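Local coordinates for protein, Family 18 Chitinase (Crocus vernus, PDB 3SIM) that probably hydrolyses the beta-1,4 linkages of chitin, as a plant glycoside hydrolase of family 18 built on a TIM barrel, at residues Thr1-Tyr6 with Ile250-Ala255; Gly50-Phe55 with Val107-Arg112; Asn90-Gln95 with Ile124-Phe129; Asp100-Asn105 with Glu139-Leu144. One frame throughout, in Å; residues are numbered along the deposited sequence.

Overall arrangement
From the N terminus, the chain enters as strand 2-7, which pairs with strand 28-37 on one side and is joined on the other by strand 250-253, near the end of the chain. Contact 1 thus joins the first and last of eight parallel barrel strands, and the loop it closes holds the other three contacts. Inside that loop, contact 2 lays Gly-50-Phe-55 on helix 99-116, contact 3 brings Asn-90-Gln-95 to the end of strand 121-125, and contact 4 packs helix 99-116 against helix 134-150. These three alternate along the chain, each crossing the other two, and they touch in space: Phe-52 meets Tyr-126, Phe-94 meets Trp-102, and Lys-51 reaches Asn-105.

Contact 1: Thr1-Tyr6 with Ile250-Ala255; sequences TLFVEY and IAVWTA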
loop_
_atom_site.group_PDB
_atom_site.type_symbol
_atom_site.label_atom_id
_atom_site.label_comp_id
_atom_site.label_asym_id
_atom_site.label_seq_id
_atom_site.Cartn_x
_atom_site.Cartn_y
_atom_site.Cartn_z
ATOM N N THR A 1 -16.467 -6.765 1.693
ATOM C CA THR A 1 -15.149 -7.331 1.444
ATOM C C THR A 1 -14.160 -6.414 0.655
ATOM O O THR A 1 -14.536 -5.810 -0.298
ATOM C CB THR A 1 -15.234 -8.751 0.800
ATOM O OG1 THR A 1 -15.961 -8.725 -0.407
ATOM C CG2 THR A 1 -15.866 -9.739 1.714
ATOM N N LEU A 2 -12.943 -6.375 1.126
ATOM C CA LEU A 2 -11.835 -5.617 0.581
ATOM C C LEU A 2 -10.660 -6.512 0.265
ATOM O O LEU A 2 -10.184 -7.236 1.092
ATOM C CB LEU A 2 -11.346 -4.629 1.589
ATOM C CG LEU A 2 -10.748 -3.253 1.401
ATOM C CD1 LEU A 2 -9.838 -2.979 2.408
ATOM C CD2 LEU A 2 -10.342 -2.768 0.055
ATOM N N PHE A 3 -10.180 -6.383 -0.952
ATOM C CA PHE A 3 -8.947 -6.981 -1.406
ATOM C C PHE A 3 -8.061 -5.949 -2.090
ATOM O O PHE A 3 -8.480 -5.312 -2.998
ATOM C CB PHE A 3 -9.242 -8.167 -2.325
ATOM C CG PHE A 3 -8.023 -8.879 -2.844
ATOM C CD1 PHE A 3 -7.604 -8.707 -4.144
ATOM C CD2 PHE A 3 -7.343 -9.765 -2.056
ATOM C CE1 PHE A 3 -6.517 -9.335 -4.614
ATOM C CE2 PHE A 3 -6.268 -10.392 -2.491
ATOM C CZ PHE A 3 -5.829 -10.190 -3.771
ATOM N N VAL A 4 -6.840 -5.841 -1.627
ATOM C CA VAL A 4 -5.833 -4.912 -2.078
ATOM C C VAL A 4 -4.635 -5.615 -2.778
ATOM O O VAL A 4 -3.991 -6.432 -2.229
ATOM C CB VAL A 4 -5.339 -4.071 -0.920
ATOM C CG1 VAL A 4 -4.438 -3.038 -1.392
ATOM C CG2 VAL A 4 -6.451 -3.478 -0.147
ATOM N N GLU A 5 -4.414 -5.245 -4.019
ATOM C CA GLU A 5 -3.346 -5.726 -4.881
ATOM C C GLU A 5 -2.281 -4.687 -5.248
ATOM O O GLU A 5 -2.520 -3.844 -6.048
ATOM C CB GLU A 5 -3.931 -6.341 -6.153
ATOM C CG GLU A 5 -2.984 -7.044 -7.071
ATOM C CD GLU A 5 -2.609 -8.516 -6.637
ATOM O OE1 GLU A 5 -3.082 -8.996 -5.653
ATOM O OE2 GLU A 5 -1.842 -9.165 -7.283
ATOM N N TYR A 6 -1.099 -4.772 -4.656
ATOM C CA TYR A 6 0.015 -3.920 -5.085
ATOM C C TYR A 6 0.506 -4.287 -6.535
ATOM O O TYR A 6 0.509 -5.408 -6.861
ATOM C CB TYR A 6 1.144 -3.853 -4.063
ATOM C CG TYR A 6 0.781 -3.097 -2.796
ATOM C CD1 TYR A 6 1.196 -1.817 -2.569
ATOM C CD2 TYR A 6 -0.080 -3.637 -1.887
ATOM C CE1 TYR A 6 0.824 -1.153 -1.401
ATOM C CE2 TYR A 6 -0.466 -2.996 -0.773
ATOM C CZ TYR A 6 -0.024 -1.757 -0.514
ATOM O OH TYR A 6 -0.419 -1.154 0.610
ATOM N N ILE A 250 -7.681 -8.477 2.922
ATOM C CA ILE A 250 -6.383 -9.041 2.615
ATOM C C ILE A 250 -5.611 -8.198 1.564
ATOM O O ILE A 250 -6.133 -7.845 0.541
ATOM C CB ILE A 250 -6.452 -10.495 2.096
ATOM C CG1 ILE A 250 -7.078 -11.434 3.097
ATOM C CG2 ILE A 250 -5.098 -10.968 1.609
ATOM C CD1 ILE A 250 -7.673 -12.611 2.560
ATOM N N ALA A 251 -4.369 -7.929 1.864
ATOM C CA ALA A 251 -3.461 -7.219 0.973
ATOM C C ALA A 251 -2.298 -8.091 0.392
ATOM O O ALA A 251 -1.629 -8.806 1.088
ATOM C CB ALA A 251 -2.918 -6.050 1.667
ATOM N N VAL A 252 -2.042 -7.960 -0.870
ATOM C CA VAL A 252 -1.026 -8.754 -1.506
ATOM C C VAL A 252 0.145 -7.927 -2.180
ATOM O O VAL A 252 -0.108 -6.994 -2.879
ATOM C CB VAL A 252 -1.677 -9.714 -2.511
ATOM C CG1 VAL A 252 -0.645 -10.516 -3.252
ATOM C CG2 VAL A 252 -2.727 -10.588 -1.890
ATOM N N TRP A 253 1.392 -8.297 -1.919
ATOM C CA TRP A 253 2.616 -7.775 -2.510
ATOM C C TRP A 253 3.303 -8.906 -3.355
ATOM O O TRP A 253 3.838 -9.794 -2.829
ATOM C CB TRP A 253 3.544 -7.244 -1.391
ATOM C CG TRP A 253 3.290 -5.868 -0.835
ATOM C CD1 TRP A 253 3.821 -4.713 -1.275
ATOM C CD2 TRP A 253 2.475 -5.516 0.281
ATOM N NE1 TRP A 253 3.364 -3.676 -0.557
ATOM C CE2 TRP A 253 2.545 -4.139 0.424
ATOM C CE3 TRP A 253 1.685 -6.234 1.164
ATOM C CZ2 TRP A 253 1.863 -3.470 1.411
ATOM C CZ3 TRP A 253 1.001 -5.556 2.130
ATOM C CH2 TRP A 253 1.105 -4.193 2.251
ATOM N N THR A 254 3.211 -8.902 -4.664
ATOM C CA THR A 254 2.615 -7.911 -5.516
ATOM C C THR A 254 2.145 -8.660 -6.784
ATOM O O THR A 254 2.494 -9.799 -6.962
ATOM C CB THR A 254 3.665 -6.826 -5.999
ATOM O OG1 THR A 254 4.584 -7.418 -6.887
ATOM C CG2 THR A 254 4.385 -6.102 -4.843
ATOM N N ALA A 255 1.404 -8.007 -7.669
ATOM C CA ALA A 255 0.979 -8.669 -8.913
ATOM C C ALA A 255 2.232 -9.093 -9.761
ATOM O O ALA A 255 2.258 -10.077 -10.417
ATOM C CB ALA A 255 0.069 -7.792 -9.691
#
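The backbones of Val-4 and Tyr-6 bond to Ile-250 and Val-252 in a buried parallel strand pair, where the first strand of the chain lies beside the last, axes 4.8 Å apart. Val-4 donates from N to Ile-250 O at 3.0 Å and accepts at O from Val-252 N at 2.8 Å; Tyr-6 N continues the pattern to Val-252 O at 3.0 Å. Just past the cis peptide bond between Trp-253 and Thr-254, a non-proline cis link known from family 18, the strand ends and Ala-255 N bonds to Tyr-6 O at 2.9 Å. The pairing closes the eight-stranded parallel TIM barrel. Phe-3 and Val-252 lie on its outer face, with Phe-3 CE2 3.6 Å from Val-252 CG2, under helix 264-274, where bulky apolar groups suit the layer between strand and helix. Val-4 and Ala-251 share the inner face. Tyr-6 has CG opposite its carbonyl carbon (chi1 -69°), which lays the phenol face to face on the five-membered ring of Trp-253, centroids 3.8 Å apart and planes 17° from parallel. A leucine in place of Tyr-6 would probably leave the indole without its stacking partner, and Ser-160 and Asn-184 without the hydroxyl they bond. Glu-5, bent at chi2 (80°), curls its carboxylate back so that OE2 lies 3.4 Å from Ala-255 CB, a small side chain that admits it.

Contact 2: Gly50-Phe55 with Val107-Arg112; sequences GKFNVF and VTSLTR. With ACT (acetate ion), chain C.
Phe-52 meets helix 99-116 through both backbone and ring. The polar part is one hydrogen bond, from Phe-52 N to Ser-109 OG, 3.1 Å long and nearly straight at 166°. Ser-109 holds OG between its own N and carbonyl carbon (chi1 63°), where it also bonds Asn-105 O one turn earlier; a small hydroxyl residue thus serves helix and loop together. OG also lies at the ring edge, 3.6 Å from Phe-52 CD2.

The apolar part is Leu-110, which lies over one face of the same ring. Its CD1 makes a CH-pi contact 4.1 Å from the ring centroid, while CD2 comes within 3.7 Å of Phe-52 CG. Leu-82 of strand 76-83 touches both side chains, so the ring fills the layer between barrel and helix. Replacing the ring by the methyl of an alanine is likely to open a gap beside Leu-110 and Leu-82.

Asn-53 ND2 bonds Tyr-39 O and donates to OXT of an acetate, probably from crystallisation, at 3.2 Å. Gly-50 (phi 82°) stands where a side chain would meet the preceding carbonyl. Across these segments one directed bond sets the backbone and apolar packing seats the ring, with Lys-51 NZ bonding Asn-105 OD1 alongside.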
loop_
_atom_site.group_PDB
_atom_site.type_symbol
_atom_site.label_atom_id
_atom_site.label_comp_id
_atom_site.label_asym_id
_atom_site.label_seq_id
_atom_site.Cartn_x
_atom_site.Cartn_y
_atom_site.Cartn_z
ATOM N N GLY A 50 9.273 16.712 -1.810
ATOM C CA GLY A 50 7.888 16.518 -2.118
ATOM C C GLY A 50 7.411 16.767 -3.555
ATOM O O GLY A 50 6.251 16.771 -3.779
ATOM N N LYS A 51 8.321 16.926 -4.502
ATOM C CA LYS A 51 7.935 16.909 -5.877
ATOM C C LYS A 51 7.902 15.479 -6.440
ATOM O O LYS A 51 8.882 14.972 -6.820
ATOM C CB LYS A 51 8.847 17.818 -6.692
ATOM C CG LYS A 51 8.852 19.262 -6.280
ATOM C CD LYS A 51 9.740 20.082 -7.126
ATOM C CE LYS A 51 9.847 21.473 -6.701
ATOM N NZ LYS A 51 8.721 22.324 -6.920
ATOM N N PHE A 52 6.737 14.884 -6.493
ATOM C CA PHE A 52 6.610 13.508 -6.905
ATOM C C PHE A 52 6.851 13.233 -8.383
ATOM O O PHE A 52 6.378 13.925 -9.199
ATOM C CB PHE A 52 5.287 12.964 -6.398
ATOM C CG PHE A 52 5.299 12.732 -4.933
ATOM C CD1 PHE A 52 5.729 11.516 -4.419
ATOM C CD2 PHE A 52 5.024 13.742 -4.067
ATOM C CE1 PHE A 52 5.802 11.316 -3.073
ATOM C CE2 PHE A 52 5.118 13.557 -2.736
ATOM C CZ PHE A 52 5.490 12.322 -2.237
ATOM N N ASN A 53 7.586 12.184 -8.648
ATOM C CA ASN A 53 7.766 11.567 -9.927
ATOM C C ASN A 53 7.169 10.143 -9.977
ATOM O O ASN A 53 7.047 9.537 -8.981
ATOM C CB ASN A 53 9.252 11.550 -10.293
ATOM C CG ASN A 53 9.759 12.892 -10.741
ATOM O OD1 ASN A 53 9.234 13.466 -11.627
ATOM N ND2 ASN A 53 10.757 13.374 -10.112
ATOM N N VAL A 54 6.796 9.686 -11.159
ATOM C CA VAL A 54 6.182 8.408 -11.411
ATOM C C VAL A 54 7.227 7.291 -11.669
ATOM O O VAL A 54 7.908 7.388 -12.590
ATOM C CB VAL A 54 5.191 8.513 -12.588
ATOM C CG1 VAL A 54 4.810 7.181 -13.131
ATOM C CG2 VAL A 54 3.973 9.290 -12.210
ATOM N N PHE A 55 7.348 6.282 -10.822
ATOM C CA PHE A 55 8.354 5.230 -11.025
ATOM C C PHE A 55 7.879 3.877 -11.551
ATOM O O PHE A 55 8.639 3.019 -11.826
ATOM C CB PHE A 55 9.279 5.107 -9.828
ATOM C CG PHE A 55 10.238 6.247 -9.675
ATOM C CD1 PHE A 55 9.864 7.367 -9.028
ATOM C CD2 PHE A 55 11.509 6.199 -10.180
ATOM C CE1 PHE A 55 10.696 8.399 -8.905
ATOM C CE2 PHE A 55 12.360 7.236 -10.028
ATOM C CZ PHE A 55 11.953 8.340 -9.406
ATOM N N VAL A 107 1.085 18.358 -2.621
ATOM C CA VAL A 107 -0.256 18.625 -3.062
ATOM C C VAL A 107 -0.285 18.987 -4.563
ATOM O O VAL A 107 -1.021 18.432 -5.253
ATOM C CB VAL A 107 -1.032 19.695 -2.166
ATOM C CG1 VAL A 107 -2.362 20.001 -2.701
ATOM C CG2 VAL A 107 -1.173 19.253 -0.710
ATOM N N THR A 108 0.573 19.860 -5.023
ATOM C CA THR A 108 0.569 20.201 -6.441
ATOM C C THR A 108 0.898 19.016 -7.370
ATOM O O THR A 108 0.134 18.678 -8.187
ATOM C CB THR A 108 1.566 21.344 -6.703
ATOM O OG1 THR A 108 1.172 22.493 -5.977
ATOM C CG2 THR A 108 1.652 21.634 -8.159
ATOM N N SER A 109 1.989 18.336 -7.105
ATOM C CA SER A 109 2.463 17.209 -7.877
ATOM C C SER A 109 1.561 15.958 -7.873
ATOM O O SER A 109 1.361 15.371 -8.836
ATOM C CB SER A 109 3.927 16.875 -7.491
ATOM O OG SER A 109 4.061 16.502 -6.198
ATOM N N LEU A 110 1.076 15.567 -6.715
ATOM C CA LEU A 110 0.125 14.462 -6.520
ATOM C C LEU A 110 -1.261 14.717 -7.071
ATOM O O LEU A 110 -1.819 13.873 -7.634
ATOM C CB LEU A 110 0.137 13.946 -5.102
ATOM C CG LEU A 110 1.425 13.240 -4.649
ATOM C CD1 LEU A 110 1.394 12.954 -3.211
ATOM C CD2 LEU A 110 1.753 12.018 -5.439
ATOM N N THR A 111 -1.759 15.938 -6.918
ATOM C CA THR A 111 -3.033 16.331 -7.477
ATOM C C THR A 111 -3.001 16.166 -8.996
ATOM O O THR A 111 -3.818 15.534 -9.526
ATOM C CB THR A 111 -3.495 17.772 -7.125
ATOM O OG1 THR A 111 -3.887 17.862 -5.779
ATOM C CG2 THR A 111 -4.691 18.150 -7.996
ATOM N N ARG A 112 -1.939 16.626 -9.624
ATOM C CA ARG A 112 -1.723 16.383 -11.050
ATOM C C ARG A 112 -1.663 14.892 -11.433
ATOM O O ARG A 112 -2.313 14.487 -12.321
ATOM C CB ARG A 112 -0.438 17.077 -11.572
ATOM C CG ARG A 112 -0.167 16.824 -13.043
ATOM C CD ARG A 112 1.191 17.280 -13.578
ATOM N NE ARG A 112 1.362 16.834 -14.926
ATOM C CZ ARG A 112 1.862 15.674 -15.255
ATOM N NH1 ARG A 112 2.286 14.878 -14.312
ATOM N NH2 ARG A 112 1.938 15.308 -16.489
HETATM C C ACT C . 11.665 17.001 -10.272
HETATM O O ACT C . 12.231 17.819 -9.508
HETATM O OXT ACT C . 12.410 16.085 -10.703
HETATM C CH3 ACT C . 10.196 17.108 -10.631
#

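Contact 3: Asn90-Gln95 with Ile124-Phe129; sequences NTVQFQ and IDYEHF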
loop_
_atom_site.group_PDB
_atom_site.type_symbol
_atom_site.label_atom_id
_atom_site.label_comp_id
_atom_site.label_asym_id
_atom_site.label_seq_id
_atom_site.Cartn_x
_atom_site.Cartn_y
_atom_site.Cartn_z
ATOM N N ASN A 90 19.372 3.461 -4.757
ATOM C CA ASN A 90 19.424 4.364 -3.632
ATOM C C ASN A 90 18.261 4.149 -2.643
ATOM O O ASN A 90 17.137 4.045 -3.034
ATOM C CB ASN A 90 19.464 5.826 -4.075
ATOM C CG ASN A 90 20.611 6.159 -5.054
ATOM O OD1 ASN A 90 21.700 6.535 -4.657
ATOM N ND2 ASN A 90 20.333 6.039 -6.314
ATOM N N THR A 91 18.571 4.120 -1.372
ATOM C CA THR A 91 17.566 3.993 -0.356
ATOM C C THR A 91 16.610 5.228 -0.378
ATOM O O THR A 91 17.043 6.309 -0.472
ATOM C CB THR A 91 18.189 3.760 1.026
ATOM O OG1 THR A 91 18.904 2.545 1.022
ATOM C CG2 THR A 91 17.131 3.718 2.088
ATOM N N VAL A 92 15.310 5.008 -0.284
ATOM C CA VAL A 92 14.360 6.099 -0.152
ATOM C C VAL A 92 14.177 6.544 1.327
ATOM O O VAL A 92 13.584 5.883 2.142
ATOM C CB VAL A 92 12.982 5.804 -0.841
ATOM C CG1 VAL A 92 12.018 6.855 -0.576
ATOM C CG2 VAL A 92 13.143 5.572 -2.310
ATOM N N GLN A 93 14.728 7.706 1.588
ATOM C CA GLN A 93 14.708 8.376 2.873
ATOM C C GLN A 93 13.685 9.505 2.856
ATOM O O GLN A 93 13.789 10.361 2.004
ATOM C CB GLN A 93 16.089 8.953 3.223
ATOM C CG GLN A 93 17.213 7.918 3.404
ATOM C CD GLN A 93 17.236 7.236 4.740
ATOM O OE1 GLN A 93 17.982 6.315 4.924
ATOM N NE2 GLN A 93 16.385 7.650 5.647
ATOM N N PHE A 94 12.720 9.501 3.779
ATOM C CA PHE A 94 11.832 10.656 3.915
ATOM C C PHE A 94 12.622 11.880 4.353
ATOM O O PHE A 94 13.272 11.863 5.341
ATOM C CB PHE A 94 10.665 10.465 4.895
ATOM C CG PHE A 94 9.634 11.559 4.839
ATOM C CD1 PHE A 94 8.572 11.464 4.008
ATOM C CD2 PHE A 94 9.751 12.710 5.573
ATOM C CE1 PHE A 94 7.669 12.457 3.926
ATOM C CE2 PHE A 94 8.800 13.684 5.472
ATOM C CZ PHE A 94 7.788 13.550 4.645
ATOM N N GLN A 95 12.514 12.926 3.567
ATOM C CA GLN A 95 13.192 14.173 3.807
ATOM C C GLN A 95 12.344 15.393 3.479
ATOM O O GLN A 95 11.896 15.510 2.378
ATOM C CB GLN A 95 14.472 14.258 2.971
ATOM C CG GLN A 95 15.316 13.031 2.888
ATOM C CD GLN A 95 16.605 13.271 2.174
ATOM O OE1 GLN A 95 17.270 14.227 2.425
ATOM N NE2 GLN A 95 16.947 12.402 1.283
ATOM N N ILE A 124 0.466 5.140 1.952
ATOM C CA ILE A 124 1.720 5.641 2.467
ATOM C C ILE A 124 2.722 4.534 2.784
ATOM O O ILE A 124 2.479 3.727 3.625
ATOM C CB ILE A 124 1.545 6.539 3.707
ATOM C CG1 ILE A 124 0.361 7.511 3.538
ATOM C CG2 ILE A 124 2.808 7.139 4.079
ATOM C CD1 ILE A 124 0.496 8.458 2.443
ATOM N N ASP A 125 3.802 4.482 2.043
ATOM C CA ASP A 125 4.825 3.443 2.194
ATOM C C ASP A 125 6.305 3.931 2.306
ATOM O O ASP A 125 7.162 3.371 1.725
ATOM C CB ASP A 125 4.656 2.293 1.184
ATOM C CG ASP A 125 5.679 1.073 1.440
ATOM O OD1 ASP A 125 6.219 0.616 0.486
ATOM O OD2 ASP A 125 5.923 0.705 2.558
ATOM N N TYR A 126 6.556 5.015 3.019
ATOM C CA TYR A 126 7.899 5.353 3.402
ATOM C C TYR A 126 8.436 4.351 4.467
ATOM O O TYR A 126 7.739 3.973 5.351
ATOM C CB TYR A 126 8.015 6.770 3.855
ATOM C CG TYR A 126 7.909 7.791 2.804
ATOM C CD1 TYR A 126 9.009 8.160 2.052
ATOM C CD2 TYR A 126 6.712 8.438 2.568
ATOM C CE1 TYR A 126 8.903 9.099 1.080
ATOM C CE2 TYR A 126 6.606 9.384 1.631
ATOM C CZ TYR A 126 7.693 9.725 0.869
ATOM O OH TYR A 126 7.546 10.660 -0.069
ATOM N N GLU A 127 9.659 3.899 4.293
ATOM C CA GLU A 127 10.290 2.904 5.140
ATOM C C GLU A 127 11.657 3.284 5.852
ATOM O O GLU A 127 12.232 2.513 6.564
ATOM C CB GLU A 127 10.333 1.550 4.411
ATOM C CG GLU A 127 8.973 1.048 3.841
ATOM C CD GLU A 127 8.999 -0.352 3.214
ATOM O OE1 GLU A 127 10.029 -0.948 3.096
ATOM O OE2 GLU A 127 7.978 -0.859 2.840
ATOM N N HIS A 128 12.165 4.466 5.543
ATOM C CA HIS A 128 13.401 4.947 6.098
ATOM C C HIS A 128 13.293 6.385 6.543
ATOM O O HIS A 128 12.805 7.205 5.852
ATOM C CB HIS A 128 14.586 4.692 5.153
ATOM C CG HIS A 128 14.650 3.296 4.637
ATOM N ND1 HIS A 128 15.365 2.318 5.255
ATOM C CD2 HIS A 128 14.071 2.717 3.571
ATOM C CE1 HIS A 128 15.221 1.196 4.604
ATOM N NE2 HIS A 128 14.435 1.406 3.583
ATOM N N PHE A 129 13.709 6.606 7.771
ATOM C CA PHE A 129 13.526 7.849 8.487
ATOM C C PHE A 129 14.816 8.486 9.112
ATOM O O PHE A 129 14.730 9.289 9.959
ATOM C CB PHE A 129 12.354 7.758 9.479
ATOM C CG PHE A 129 11.056 7.214 8.904
ATOM C CD1 PHE A 129 10.088 8.051 8.439
ATOM C CD2 PHE A 129 10.805 5.894 8.842
ATOM C CE1 PHE A 129 8.892 7.567 7.928
ATOM C CE2 PHE A 129 9.629 5.414 8.311
ATOM C CZ PHE A 129 8.677 6.244 7.896
HETATM O O HOH W 1 11.213 4.650 2.074
#
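Phe-94 places its CG opposite the backbone N (chi1 -170°), and Tyr-126 swings its own opposite the carbonyl carbon (chi1 -72°), so that the two rings meet as a T. The edge of Phe-94 points at the face of Tyr-126: CD1 stands 3.5 Å above the phenol plane over its centre, the centroids are 4.9 Å apart and the planes are 86° from parallel. Aromatic residues suit both places: Tyr-126 offers its pi face and Phe-94 the C-H edge that is drawn to it. At the outer rim Thr-91 lays its methyl CG2 over the middle of the imidazole of His-128, 3.6 Å from the centroid, a CH-pi contact of its apolar branch.

Phe-94 N donates to His-128 O at 3.1 Å, and one water bridges the segments, donating a hydrogen bond to Val-92 O at 2.7 Å and accepting from Glu-127 N at 2.8 Å. The bonds hold the backbone at and just after Glu-127, and the ring pair holds Tyr-126 before it, which probably helps to place Glu-127, the end of the DxxDxDxE signature of family 18; in active relatives that glutamate is the general acid, as is likely here.

Asp-38 binds the Tyr-126 hydroxyl, Asp-125 pairs its backbone with Leu-82 on strand 76-83, and Phe-94 is wedged among Trp-102 of helix 99-116 and Phe-137 and Cys-140 of helix 134-150.

Contact 4: Asp100-Asn105 with Glu139-Leu144; sequences DSWVSN and ECIGRL
Trp-102 and Cys-140 face each other across two neighbouring helices of the barrel's outer layer, whose local axes pass 9.3 Å apart and cross at -37°. The indole reaches over the second helix with its six-membered ring: CE3 lies 3.7 Å from Cys-140 CB, and Ile-141 CD1 approaches CH2 at 4.1 Å. Cys-140 SG sits oblique to the indole, 4.6 Å from the centroid of the five-membered ring, a sulfur-aromatic contact. A small residue suits this place, where its CA is the one nearest that of Val-103; Asp-38 takes the pyrrole NH of Trp-102.

Val-103 turns CG2 onto Cys-140 O at 3.7 Å; the methyl also lies 4.0 Å from Arg-143 CB, toward the rim of the guanidinium. Arg-143 is bent at chi3 (59°), which brings NH1 and NH2 end-on to OD1 of Asp-100. NH2 meets OD1 at 2.8 Å and NH1 at 3.1 Å, with OD1 in the guanidinium plane and the carboxylate plane 71° away.

Chemically the interface grades from buried apolar and sulfur contacts to an ion pair at the rim, where solvent at the exposed Asp-100 would probably weaken the attraction and one carboxylate oxygen takes both N-H groups, the NH1 bond more bent.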
loop_
_atom_site.group_PDB
_atom_site.type_symbol
_atom_site.label_atom_id
_atom_site.label_comp_id
_atom_site.label_asym_id
_atom_site.label_seq_id
_atom_site.Cartn_x
_atom_site.Cartn_y
_atom_site.Cartn_z
ATOM N N ASP A 100 5.905 23.144 5.475
ATOM C CA ASP A 100 5.080 23.955 4.618
ATOM C C ASP A 100 5.502 23.748 3.185
ATOM O O ASP A 100 4.691 23.578 2.362
ATOM C CB ASP A 100 5.162 25.455 4.953
ATOM C CG ASP A 100 4.278 25.906 6.144
ATOM O OD1 ASP A 100 3.365 25.247 6.600
ATOM O OD2 ASP A 100 4.514 26.977 6.646
ATOM N N SER A 101 6.801 23.788 2.913
ATOM C CA SER A 101 7.317 23.616 1.569
ATOM C C SER A 101 7.105 22.221 0.963
ATOM O O SER A 101 6.755 22.119 -0.141
ATOM C CB SER A 101 8.749 24.127 1.399
ATOM O OG SER A 101 9.649 23.291 1.977
ATOM N N TRP A 102 7.310 21.178 1.751
ATOM C CA TRP A 102 7.054 19.802 1.335
ATOM C C TRP A 102 5.579 19.564 0.983
ATOM O O TRP A 102 5.298 19.172 -0.068
ATOM C CB TRP A 102 7.511 18.784 2.391
ATOM C CG TRP A 102 7.569 17.411 1.895
ATOM C CD1 TRP A 102 8.649 16.774 1.406
ATOM C CD2 TRP A 102 6.502 16.476 1.835
ATOM N NE1 TRP A 102 8.337 15.524 1.072
ATOM C CE2 TRP A 102 7.020 15.317 1.293
ATOM C CE3 TRP A 102 5.153 16.504 2.175
ATOM C CZ2 TRP A 102 6.250 14.219 1.060
ATOM C CZ3 TRP A 102 4.391 15.380 1.933
ATOM C CH2 TRP A 102 4.954 14.265 1.392
ATOM N N VAL A 103 4.680 19.975 1.855
ATOM C CA VAL A 103 3.259 19.847 1.659
ATOM C C VAL A 103 2.781 20.595 0.382
ATOM O O VAL A 103 2.119 20.044 -0.417
ATOM C CB VAL A 103 2.473 20.333 2.882
ATOM C CG1 VAL A 103 1.032 20.431 2.569
ATOM C CG2 VAL A 103 2.693 19.432 4.056
ATOM N N SER A 104 3.243 21.816 0.173
ATOM C CA SER A 104 2.862 22.554 -1.020
ATOM C C SER A 104 3.287 21.823 -2.308
ATOM O O SER A 104 2.506 21.665 -3.195
ATOM C CB SER A 104 3.466 23.947 -0.985
ATOM O OG SER A 104 3.286 24.567 -2.198
ATOM N N ASN A 105 4.525 21.341 -2.334
ATOM C CA ASN A 105 5.014 20.569 -3.466
ATOM C C ASN A 105 4.253 19.239 -3.694
ATOM O O ASN A 105 3.941 18.916 -4.792
ATOM C CB ASN A 105 6.512 20.306 -3.399
ATOM C CG ASN A 105 7.383 21.587 -3.539
ATOM O OD1 ASN A 105 7.026 22.498 -4.183
ATOM N ND2 ASN A 105 8.520 21.568 -2.926
ATOM N N GLU A 139 3.078 15.360 10.441
ATOM C CA GLU A 139 2.566 16.616 9.961
ATOM C C GLU A 139 2.515 16.739 8.440
ATOM O O GLU A 139 1.512 17.082 7.974
ATOM C CB GLU A 139 3.360 17.796 10.495
ATOM C CG GLU A 139 3.011 18.321 11.804
ATOM C CD GLU A 139 3.961 19.446 12.288
ATOM O OE1 GLU A 139 4.112 20.473 11.597
ATOM O OE2 GLU A 139 4.536 19.263 13.362
ATOM N N CYS A 140 3.576 16.371 7.733
ATOM C CA CYS A 140 3.609 16.398 6.298
ATOM C C CYS A 140 2.535 15.463 5.680
ATOM O O CYS A 140 1.742 15.912 4.894
ATOM C CB CYS A 140 4.994 15.962 5.791
ATOM S SG CYS A 140 6.368 17.131 5.849
ATOM N N ILE A 141 2.532 14.202 6.082
ATOM C CA ILE A 141 1.570 13.253 5.592
ATOM C C ILE A 141 0.130 13.576 6.002
ATOM O O ILE A 141 -0.742 13.460 5.212
ATOM C CB ILE A 141 1.916 11.782 5.921
ATOM C CG1 ILE A 141 3.350 11.475 5.515
ATOM C CG2 ILE A 141 0.922 10.818 5.311
ATOM C CD1 ILE A 141 3.589 11.516 4.091
ATOM N N GLY A 142 -0.053 13.951 7.257
ATOM C CA GLY A 142 -1.365 14.308 7.763
ATOM C C GLY A 142 -1.950 15.495 7.008
ATOM O O GLY A 142 -3.013 15.379 6.531
ATOM N N ARG A 143 -1.188 16.567 6.813
ATOM C CA ARG A 143 -1.650 17.698 6.030
ATOM C C ARG A 143 -1.946 17.318 4.563
ATOM O O ARG A 143 -2.928 17.672 4.075
ATOM C CB ARG A 143 -0.713 18.909 6.127
ATOM C CG ARG A 143 -0.838 19.686 7.422
ATOM C CD ARG A 143 0.214 20.773 7.614
ATOM N NE ARG A 143 0.227 21.778 6.586
ATOM C CZ ARG A 143 1.056 22.806 6.543
ATOM N NH1 ARG A 143 0.980 23.642 5.548
ATOM N NH2 ARG A 143 1.956 22.974 7.465
ATOM N N LEU A 144 -1.107 16.508 3.944
ATOM C CA LEU A 144 -1.339 16.046 2.586
ATOM C C LEU A 144 -2.651 15.268 2.428
ATOM O O LEU A 144 -3.396 15.635 1.610
ATOM C CB LEU A 144 -0.246 15.065 2.201
ATOM C CG LEU A 144 0.224 14.810 0.776
ATOM C CD1 LEU A 144 0.767 13.404 0.516
ATOM C CD2 LEU A 144 -0.620 15.344 -0.344
#